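Local coordinates for saposin-like protein (Necator americanus, PDB 3S63) that probably binds lipids and interacts with membranes, as a saposin-like protein of the human hookworm, at residues T6-Q11 against C75-C81; I12-V17 against Q34-E38. All coordinates share one frame; numbering follows the deposited sequence.

Contact 1: T6-Q11 against C75-C81; sequences TCDLCQ and CLIMREC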
loop_
_atom_site.group_PDB
_atom_site.type_symbol
_atom_site.label_atom_id
_atom_site.label_comp_id
_atom_site.label_asym_id
_atom_site.label_seq_id
_atom_site.Cartn_x
_atom_site.Cartn_y
_atom_site.Cartn_z
ATOM N N THR A 6 8.773 7.644 3.014
ATOM C CA THR A 6 8.596 6.292 2.501
ATOM C C THR A 6 7.553 5.508 3.286
ATOM O O THR A 6 6.781 4.743 2.714
ATOM C CB THR A 6 9.923 5.550 2.537
ATOM O OG1 THR A 6 10.838 6.257 1.712
ATOM C CG2 THR A 6 9.785 4.151 1.999
ATOM N N CYS A 7 7.538 5.696 4.597
ATOM C CA CYS A 7 6.541 5.057 5.431
ATOM C C CYS A 7 5.160 5.677 5.192
ATOM O O CYS A 7 4.178 4.967 4.956
ATOM C CB CYS A 7 6.931 5.172 6.905
ATOM S SG CYS A 7 5.681 4.571 8.040
ATOM N N ASP A 8 5.093 7.004 5.260
ATOM C CA ASP A 8 3.851 7.711 5.006
ATOM C C ASP A 8 3.280 7.286 3.650
ATOM O O ASP A 8 2.125 6.881 3.552
ATOM C CB ASP A 8 4.069 9.227 5.064
ATOM C CG ASP A 8 4.358 9.732 6.483
ATOM O OD1 ASP A 8 4.168 8.978 7.458
ATOM O OD2 ASP A 8 4.769 10.901 6.627
ATOM N N LEU A 9 4.100 7.346 2.607
ATOM C CA LEU A 9 3.642 6.989 1.274
ATOM C C LEU A 9 3.080 5.563 1.191
ATOM O O LEU A 9 2.093 5.313 0.506
ATOM C CB LEU A 9 4.748 7.215 0.238
ATOM C CG LEU A 9 5.163 8.684 0.099
ATOM C CD1 LEU A 9 6.077 8.862 -1.074
ATOM C CD2 LEU A 9 3.951 9.570 -0.081
ATOM N N CYS A 10 3.690 4.621 1.885
ATOM C CA CYS A 10 3.154 3.278 1.855
ATOM C C CYS A 10 1.705 3.345 2.315
ATOM O O CYS A 10 0.820 2.757 1.704
ATOM C CB CYS A 10 3.955 2.358 2.775
ATOM S SG CYS A 10 3.502 0.611 2.636
ATOM N N GLN A 11 1.484 4.088 3.396
ATOM C CA GLN A 11 0.192 4.160 4.054
ATOM C C GLN A 11 -0.858 4.874 3.206
ATOM O O GLN A 11 -1.960 4.375 3.017
ATOM C CB GLN A 11 0.335 4.868 5.401
ATOM C CG GLN A 11 1.133 4.105 6.413
ATOM C CD GLN A 11 1.102 4.760 7.773
ATOM O OE1 GLN A 11 0.183 4.532 8.556
ATOM N NE2 GLN A 11 2.105 5.577 8.066
ATOM N N CYS A 75 2.449 -2.259 6.053
ATOM C CA CYS A 75 3.672 -1.549 5.678
ATOM C C CYS A 75 4.845 -1.874 6.611
ATOM O O CYS A 75 6.009 -1.726 6.247
ATOM C CB CYS A 75 3.417 -0.040 5.653
ATOM S SG CYS A 75 2.341 0.499 4.294
ATOM N N LEU A 76 4.519 -2.308 7.822
ATOM C CA LEU A 76 5.502 -2.778 8.776
ATOM C C LEU A 76 6.003 -4.157 8.365
ATOM O O LEU A 76 7.183 -4.470 8.519
ATOM C CB LEU A 76 4.872 -2.843 10.174
ATOM C CG LEU A 76 4.657 -1.522 10.923
ATOM C CD1 LEU A 76 3.807 -1.701 12.163
ATOM C CD2 LEU A 76 5.981 -0.866 11.281
ATOM N N ILE A 77 5.092 -4.985 7.858
ATOM C CA ILE A 77 5.415 -6.352 7.434
ATOM C C ILE A 77 6.303 -6.338 6.202
ATOM O O ILE A 77 7.113 -7.246 5.985
ATOM C CB ILE A 77 4.146 -7.150 7.102
ATOM C CG1 ILE A 77 3.230 -7.248 8.320
ATOM C CG2 ILE A 77 4.490 -8.529 6.634
ATOM C CD1 ILE A 77 1.831 -7.774 7.980
ATOM N N MET A 78 6.133 -5.298 5.396
ATOM C CA MET A 78 6.911 -5.106 4.186
ATOM C C MET A 78 8.170 -4.339 4.520
ATOM O O MET A 78 9.034 -4.148 3.673
ATOM C CB MET A 78 6.082 -4.336 3.169
ATOM C CG MET A 78 4.790 -5.040 2.814
ATOM S SD MET A 78 4.037 -4.463 1.301
ATOM C CE MET A 78 3.544 -2.805 1.757
ATOM N N ARG A 79 8.257 -3.906 5.772
ATOM C CA ARG A 79 9.419 -3.187 6.287
ATOM C C ARG A 79 9.602 -1.829 5.602
ATOM O O ARG A 79 10.709 -1.285 5.560
ATOM C CB ARG A 79 10.709 -4.058 6.229
ATOM N N GLU A 80 8.501 -1.281 5.083
ATOM C CA GLU A 80 8.477 0.088 4.560
ATOM C C GLU A 80 8.137 1.055 5.683
ATOM O O GLU A 80 8.139 2.274 5.504
ATOM C CB GLU A 80 7.466 0.227 3.428
ATOM C CG GLU A 80 7.884 -0.473 2.139
ATOM C CD GLU A 80 9.115 0.159 1.499
ATOM O OE1 GLU A 80 9.002 1.290 0.974
ATOM O OE2 GLU A 80 10.191 -0.477 1.527
ATOM N N CYS A 81 7.827 0.479 6.840
ATOM C CA CYS A 81 7.655 1.211 8.083
ATOM C C CYS A 81 8.419 0.429 9.126
ATOM O O CYS A 81 8.458 -0.798 9.076
ATOM C CB CYS A 81 6.175 1.300 8.471
ATOM S SG CYS A 81 5.257 2.621 7.637
#

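Contact 2: I12-V17 against Q34-E38; sequences IALRTV and QLKHE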
loop_
_atom_site.group_PDB
_atom_site.type_symbol
_atom_site.label_atom_id
_atom_site.label_comp_id
_atom_site.label_asym_id
_atom_site.label_seq_id
_atom_site.Cartn_x
_atom_site.Cartn_y
_atom_site.Cartn_z
ATOM N N ILE A 12 -0.515 6.058 2.724
ATOM C CA ILE A 12 -1.375 6.819 1.845
ATOM C C ILE A 12 -1.831 5.995 0.639
ATOM O O ILE A 12 -2.995 6.031 0.255
ATOM C CB ILE A 12 -0.630 8.067 1.357
ATOM C CG1 ILE A 12 -0.222 8.924 2.561
ATOM C CG2 ILE A 12 -1.473 8.853 0.378
ATOM C CD1 ILE A 12 0.662 10.102 2.192
ATOM N N ALA A 13 -0.901 5.261 0.042
ATOM C CA ALA A 13 -1.181 4.506 -1.164
ATOM C C ALA A 13 -2.140 3.369 -0.897
ATOM O O ALA A 13 -3.086 3.166 -1.646
ATOM C CB ALA A 13 0.111 3.981 -1.779
ATOM N N LEU A 14 -1.899 2.615 0.163
ATOM C CA LEU A 14 -2.716 1.443 0.456
ATOM C C LEU A 14 -4.105 1.832 0.942
ATOM O O LEU A 14 -5.076 1.102 0.750
ATOM C CB LEU A 14 -2.041 0.576 1.516
ATOM C CG LEU A 14 -0.752 -0.106 1.097
ATOM C CD1 LEU A 14 -0.483 -1.246 2.031
ATOM C CD2 LEU A 14 -0.879 -0.600 -0.326
ATOM N N ARG A 15 -4.186 2.982 1.596
ATOM C CA ARG A 15 -5.427 3.439 2.196
ATOM C C ARG A 15 -6.332 4.004 1.125
ATOM O O ARG A 15 -7.538 3.781 1.132
ATOM C CB ARG A 15 -5.114 4.514 3.226
ATOM C CG ARG A 15 -6.322 5.139 3.865
ATOM C CD ARG A 15 -6.269 6.643 3.692
ATOM N NE ARG A 15 -5.624 7.313 4.815
ATOM C CZ ARG A 15 -4.820 8.365 4.690
ATOM N NH1 ARG A 15 -4.545 8.854 3.483
ATOM N NH2 ARG A 15 -4.286 8.920 5.771
ATOM N N THR A 16 -5.722 4.743 0.207
ATOM C CA THR A 16 -6.420 5.351 -0.910
ATOM C C THR A 16 -7.021 4.285 -1.828
ATOM O O THR A 16 -8.175 4.387 -2.223
ATOM C CB THR A 16 -5.481 6.292 -1.693
ATOM O OG1 THR A 16 -5.174 7.437 -0.886
ATOM C CG2 THR A 16 -6.132 6.776 -2.957
ATOM N N VAL A 17 -6.246 3.253 -2.145
ATOM C CA VAL A 17 -6.737 2.151 -2.967
ATOM C C VAL A 17 -7.795 1.318 -2.231
ATOM O O VAL A 17 -8.748 0.835 -2.845
ATOM C CB VAL A 17 -5.594 1.230 -3.442
ATOM C CG1 VAL A 17 -6.154 -0.066 -4.035
ATOM C CG2 VAL A 17 -4.673 1.969 -4.429
ATOM N N GLN A 34 -5.183 -1.053 -9.847
ATOM C CA GLN A 34 -5.353 0.190 -9.074
ATOM C C GLN A 34 -4.147 0.568 -8.251
ATOM O O GLN A 34 -3.799 1.743 -8.167
ATOM C CB GLN A 34 -6.570 0.135 -8.151
ATOM C CG GLN A 34 -7.845 0.662 -8.790
ATOM C CD GLN A 34 -7.757 2.130 -9.174
ATOM O OE1 GLN A 34 -7.298 2.969 -8.388
ATOM N NE2 GLN A 34 -8.197 2.445 -10.389
ATOM N N LEU A 35 -3.525 -0.419 -7.614
ATOM C CA LEU A 35 -2.279 -0.170 -6.906
ATOM C C LEU A 35 -1.300 0.520 -7.860
ATOM O O LEU A 35 -0.748 1.575 -7.530
ATOM C CB LEU A 35 -1.707 -1.460 -6.295
ATOM C CG LEU A 35 -2.375 -2.013 -5.017
ATOM C CD1 LEU A 35 -2.010 -3.457 -4.762
ATOM C CD2 LEU A 35 -2.095 -1.165 -3.777
ATOM N N LYS A 36 -1.127 -0.040 -9.058
ATOM C CA LYS A 36 -0.280 0.579 -10.095
ATOM C C LYS A 36 -0.693 2.015 -10.447
ATOM O O LYS A 36 0.154 2.910 -10.489
ATOM C CB LYS A 36 -0.223 -0.297 -11.358
ATOM C CG LYS A 36 0.583 -1.574 -11.169
ATOM C CD LYS A 36 0.385 -2.610 -12.277
ATOM C CE LYS A 36 0.999 -2.191 -13.609
ATOM N NZ LYS A 36 1.137 -3.358 -14.545
ATOM N N HIS A 37 -1.987 2.233 -10.689
ATOM C CA HIS A 37 -2.508 3.571 -10.985
ATOM C C HIS A 37 -2.212 4.534 -9.840
ATOM O O HIS A 37 -1.875 5.695 -10.053
ATOM C CB HIS A 37 -4.023 3.517 -11.271
ATOM C CG HIS A 37 -4.671 4.869 -11.391
ATOM N ND1 HIS A 37 -5.044 5.622 -10.295
ATOM C CD2 HIS A 37 -5.005 5.605 -12.479
ATOM C CE1 HIS A 37 -5.572 6.765 -10.700
ATOM N NE2 HIS A 37 -5.561 6.778 -12.021
ATOM N N GLU A 38 -2.334 4.044 -8.617
ATOM C CA GLU A 38 -2.144 4.889 -7.459
ATOM C C GLU A 38 -0.664 5.208 -7.248
ATOM O O GLU A 38 -0.317 6.284 -6.749
ATOM C CB GLU A 38 -2.763 4.235 -6.222
ATOM C CG GLU A 38 -2.328 4.853 -4.913
ATOM C CD GLU A 38 -2.794 6.286 -4.732
ATOM O OE1 GLU A 38 -3.856 6.650 -5.272
ATOM O OE2 GLU A 38 -2.105 7.048 -4.026
#

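Contact 1: T6-Q11 against C75-C81
C7 faces C81 with 4.8 Å between their CA atoms, and C10 faces C75 with 6.2 Å between theirs. T6-Q11 is part of helix 3-20. C75-C81 starts in the last turn of helix 71-77 and then leaves it. Two of the three disulfides characteristic of the saposin fold sit here and tie the N-terminal helix to the C-terminal end of the domain. R79 takes a positive phi of 65° in a Schellman motif. The chain turns there, and C81 N bonds back to C75 O. The turn brings E80 and C81 alongside helix 3-20. No hydrogen bond joins the two segments. The link is covalent.

The C7 SG to C81 SG bond and the C10 SG to C75 SG bond are each 2.0 Å long. They twist in opposite senses, with chi3 of 91° for C7-C81 and -93° for C10-C75. C7 and C10 both swing SG anti to the backbone N, which carries the two sulfurs off the helix to meet C81 and C75. M78 bends at chi3 and brings its methyl CE to C10 SG at 3.5 Å. M78 also touches N56 and L59 of helix 46-65. E80 CB lies 4.1 Å from C10 SG, and the bent chain of E80 carries OE1 to the methyl CG2 of T6. The polar ends look elsewhere: E80 OE1 forms a salt bridge with R48, and T6 OG1 bonds T2 O. Q11 NE2 is bonded to S86 O. The carbonyl of E80 meets the helix backbone in a CH...O contact, with C7 CA 3.2 Å from E80 O.

Contact 2: I12-V17 against Q34-E38
V17 inserts its CG2 methyl against the aliphatic part of E38, 3.5 Å from E38 CB. The two side chains run past each other in opposite directions. Helices 3-20 and 28-39 cross here as part of the saposin helical bundle, with segment axes 9.7 Å apart at an angle of 128°.

The tight part is apolar. L14 CD2 meets L35 CD2 at 3.7 Å, and V17 CG2 also touches that L35 methyl at 4.1 Å. A13 adds its CB against E38 CG. E38 CG is anti to its backbone N (chi1 165°), which directs the chain at helix 3-20 before it bends at chi2.

The other side is more polar and more open: T16 and Q34 are partly exposed. V17 CG1 meets Q34 CB at 4.1 Å. T16 stands roughly perpendicular to E38 and presents its methyl CG2 to E38 OE1. I12 O accepts from T16 OG1 at 2.8 Å and from T16 N, which come from opposite faces of its plane. E38 OE2 is paired with R41 in a salt bridge. L14 and L35 both pack on M53 of helix 46-65, while L14 also reaches V74 of helix 71-77.

Overall arrangement
Both contacts use helix 3-20, on successive segments, and lie on opposite sides of the chain's centre, their own centres about 13 Å apart. Contact 2 is nested within the loop that contact 1 closes. Both are mostly buried and of similar size, and neither has a hydrogen bond across it. Their chemistry differs. Contact 1 is covalent and joins distant parts of the chain. Contact 2 is noncovalent, with aliphatic packing and a buried glutamate whose carboxylate pairs with R41. The third disulfide, C39-C49, belongs to neither. The contacts meet where C75 SG lies 4.0 Å from L14 CD1.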